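Local coordinates for alpha-1,2-Mannosidase (Trichoderma reesei, PDB 1HCU), which probably trims alpha-1,2-linked mannose residues from high-mannose N-glycans as a calcium-dependent glycosyl hydrolase of family 47, at residues Thr394-Tyr399 against Leu458-Leu463. Sequence-based numbering, arbitrary orientation.
Sequences TLESLY and LKYAYL
The side chain of Glu-396 runs beside Tyr-460 in the same direction, its methylene chain laid over one face of the phenol ring. CG of Glu-396 sits 3.8 Å from the Tyr-460 ring centroid, a CH-pi contact. With CG anti to the backbone N (chi1 -176°) and an extended chain beyond, the carboxylate continues alongside the ring, its plane 15° from the ring's. A water bridges their ends, donating to OE2 of Glu-396 at 2.9 Å and hydrogen-bonding Tyr-460 OH. The side chain of Tyr-399 comes across that of Tyr-460 nearly perpendicularly, ring planes oblique at 40°, and CE2 of Tyr-399 lies 3.7 Å from CB of Leu-463. A leucine in place of Tyr-460 would probably leave the bridging water without its phenol partner and the Glu-396 methylenes without a flat face to lie on. The side chain of Glu-396 comes within about 5 Å, nearest atoms, of the bound calcium ion and of Glu-393, a predicted active-site residue. Helices 393-405 and 451-465 run in the same direction at 28°, the segment axes approaching to 8.6 Å, in the (alpha/alpha)7 barrel of family 47; helix 408-425 packs on both through Leu-395 and Ala-461, and helix 13-33 also touches Ala-461.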
loop_
_atom_site.group_PDB
_atom_site.type_symbol
_atom_site.label_atom_id
_atom_site.label_comp_id
_atom_site.label_asym_id
_atom_site.label_seq_id
_atom_site.Cartn_x
_atom_site.Cartn_y
_atom_site.Cartn_z
ATOM N N THR A 394 4.978 -3.962 -6.576
ATOM C CA THR A 394 5.133 -4.880 -7.692
ATOM C C THR A 394 4.820 -6.325 -7.299
ATOM O O THR A 394 4.116 -7.042 -8.031
ATOM C CB THR A 394 6.546 -4.738 -8.280
ATOM O OG1 THR A 394 6.680 -3.423 -8.836
ATOM C CG2 THR A 394 6.794 -5.767 -9.366
ATOM N N LEU A 395 5.329 -6.740 -6.140
ATOM C CA LEU A 395 5.066 -8.076 -5.628
ATOM C C LEU A 395 3.561 -8.164 -5.410
ATOM O O LEU A 395 2.950 -9.225 -5.573
ATOM C CB LEU A 395 5.798 -8.292 -4.303
ATOM C CG LEU A 395 7.319 -8.419 -4.414
ATOM C CD1 LEU A 395 7.932 -8.127 -3.060
ATOM C CD2 LEU A 395 7.699 -9.826 -4.911
ATOM N N GLU A 396 2.965 -7.029 -5.055
ATOM C CA GLU A 396 1.527 -6.963 -4.830
ATOM C C GLU A 396 0.802 -7.264 -6.137
ATOM O O GLU A 396 -0.052 -8.147 -6.191
ATOM C CB GLU A 396 1.128 -5.566 -4.339
ATOM C CG GLU A 396 -0.344 -5.391 -3.978
ATOM C CD GLU A 396 -0.629 -3.989 -3.463
ATOM O OE1 GLU A 396 0.327 -3.333 -3.003
ATOM O OE2 GLU A 396 -1.796 -3.541 -3.504
ATOM N N SER A 397 1.149 -6.537 -7.194
ATOM C CA SER A 397 0.481 -6.753 -8.467
ATOM C C SER A 397 0.706 -8.148 -9.042
ATOM O O SER A 397 -0.218 -8.742 -9.597
ATOM C CB SER A 397 0.883 -5.670 -9.468
ATOM O OG SER A 397 0.327 -4.430 -9.066
ATOM N N LEU A 398 1.920 -8.674 -8.900
ATOM C CA LEU A 398 2.212 -10.006 -9.392
ATOM C C LEU A 398 1.326 -10.995 -8.642
ATOM O O LEU A 398 0.788 -11.935 -9.230
ATOM C CB LEU A 398 3.685 -10.350 -9.167
ATOM C CG LEU A 398 4.672 -9.538 -10.015
ATOM C CD1 LEU A 398 6.092 -9.782 -9.514
ATOM C CD2 LEU A 398 4.533 -9.930 -11.484
ATOM N N TYR A 399 1.168 -10.776 -7.342
ATOM C CA TYR A 399 0.333 -11.649 -6.536
ATOM C C TYR A 399 -1.092 -11.701 -7.095
ATOM O O TYR A 399 -1.620 -12.789 -7.335
ATOM C CB TYR A 399 0.338 -11.189 -5.073
ATOM C CG TYR A 399 -0.719 -11.847 -4.221
ATOM C CD1 TYR A 399 -1.847 -11.134 -3.815
ATOM C CD2 TYR A 399 -0.620 -13.189 -3.852
ATOM C CE1 TYR A 399 -2.847 -11.739 -3.071
ATOM C CE2 TYR A 399 -1.623 -13.805 -3.104
ATOM C CZ TYR A 399 -2.732 -13.075 -2.719
ATOM O OH TYR A 399 -3.746 -13.673 -2.000
ATOM N N LEU A 458 6.912 -8.844 2.344
ATOM C CA LEU A 458 7.023 -10.235 2.789
ATOM C C LEU A 458 5.676 -10.964 2.835
ATOM O O LEU A 458 5.615 -12.186 2.686
ATOM C CB LEU A 458 7.727 -10.293 4.154
ATOM C CG LEU A 458 9.219 -9.905 4.132
ATOM C CD1 LEU A 458 9.791 -9.889 5.557
ATOM C CD2 LEU A 458 9.993 -10.909 3.283
ATOM N N LYS A 459 4.601 -10.206 3.029
ATOM C CA LYS A 459 3.254 -10.760 3.081
ATOM C C LYS A 459 2.810 -11.229 1.685
ATOM O O LYS A 459 2.410 -12.373 1.511
ATOM C CB LYS A 459 2.286 -9.693 3.621
ATOM C CG LYS A 459 0.810 -10.063 3.539
ATOM C CD LYS A 459 0.276 -10.578 4.843
ATOM C CE LYS A 459 -0.558 -9.538 5.594
ATOM N NZ LYS A 459 0.206 -8.362 6.105
ATOM N N TYR A 460 2.881 -10.352 0.689
ATOM C CA TYR A 460 2.468 -10.745 -0.656
ATOM C C TYR A 460 3.376 -11.835 -1.226
ATOM O O TYR A 460 2.892 -12.766 -1.871
ATOM C CB TYR A 460 2.433 -9.532 -1.598
ATOM C CG TYR A 460 1.308 -8.552 -1.295
ATOM C CD1 TYR A 460 -0.031 -8.953 -1.333
ATOM C CD2 TYR A 460 1.589 -7.232 -0.941
ATOM C CE1 TYR A 460 -1.060 -8.056 -1.019
ATOM C CE2 TYR A 460 0.572 -6.333 -0.630
ATOM C CZ TYR A 460 -0.749 -6.747 -0.666
ATOM O OH TYR A 460 -1.753 -5.858 -0.335
ATOM N N ALA A 461 4.684 -11.723 -0.980
ATOM C CA ALA A 461 5.638 -12.708 -1.473
ATOM C C ALA A 461 5.303 -14.100 -0.926
ATOM O O ALA A 461 5.331 -15.096 -1.652
ATOM C CB ALA A 461 7.058 -12.313 -1.073
ATOM N N TYR A 462 4.966 -14.153 0.356
ATOM C CA TYR A 462 4.618 -15.403 1.002
ATOM C C TYR A 462 3.304 -15.998 0.483
ATOM O O TYR A 462 3.245 -17.174 0.117
ATOM C CB TYR A 462 4.500 -15.181 2.502
ATOM C CG TYR A 462 4.061 -16.407 3.243
ATOM C CD1 TYR A 462 4.926 -17.482 3.410
ATOM C CD2 TYR A 462 2.772 -16.507 3.758
ATOM C CE1 TYR A 462 4.526 -18.626 4.067
ATOM C CE2 TYR A 462 2.359 -17.654 4.420
ATOM C CZ TYR A 462 3.246 -18.708 4.569
ATOM O OH TYR A 462 2.863 -19.843 5.229
ATOM N N LEU A 463 2.256 -15.178 0.457
ATOM C CA LEU A 463 0.937 -15.622 0.024
ATOM C C LEU A 463 0.887 -16.165 -1.394
ATOM O O LEU A 463 0.060 -17.025 -1.706
ATOM C CB LEU A 463 -0.082 -14.480 0.175
ATOM C CG LEU A 463 -0.363 -14.062 1.627
ATOM C CD1 LEU A 463 -1.302 -12.849 1.660
ATOM C CD2 LEU A 463 -0.972 -15.245 2.377
HETATM O O HOH W 1 -3.994 -4.841 -2.187
#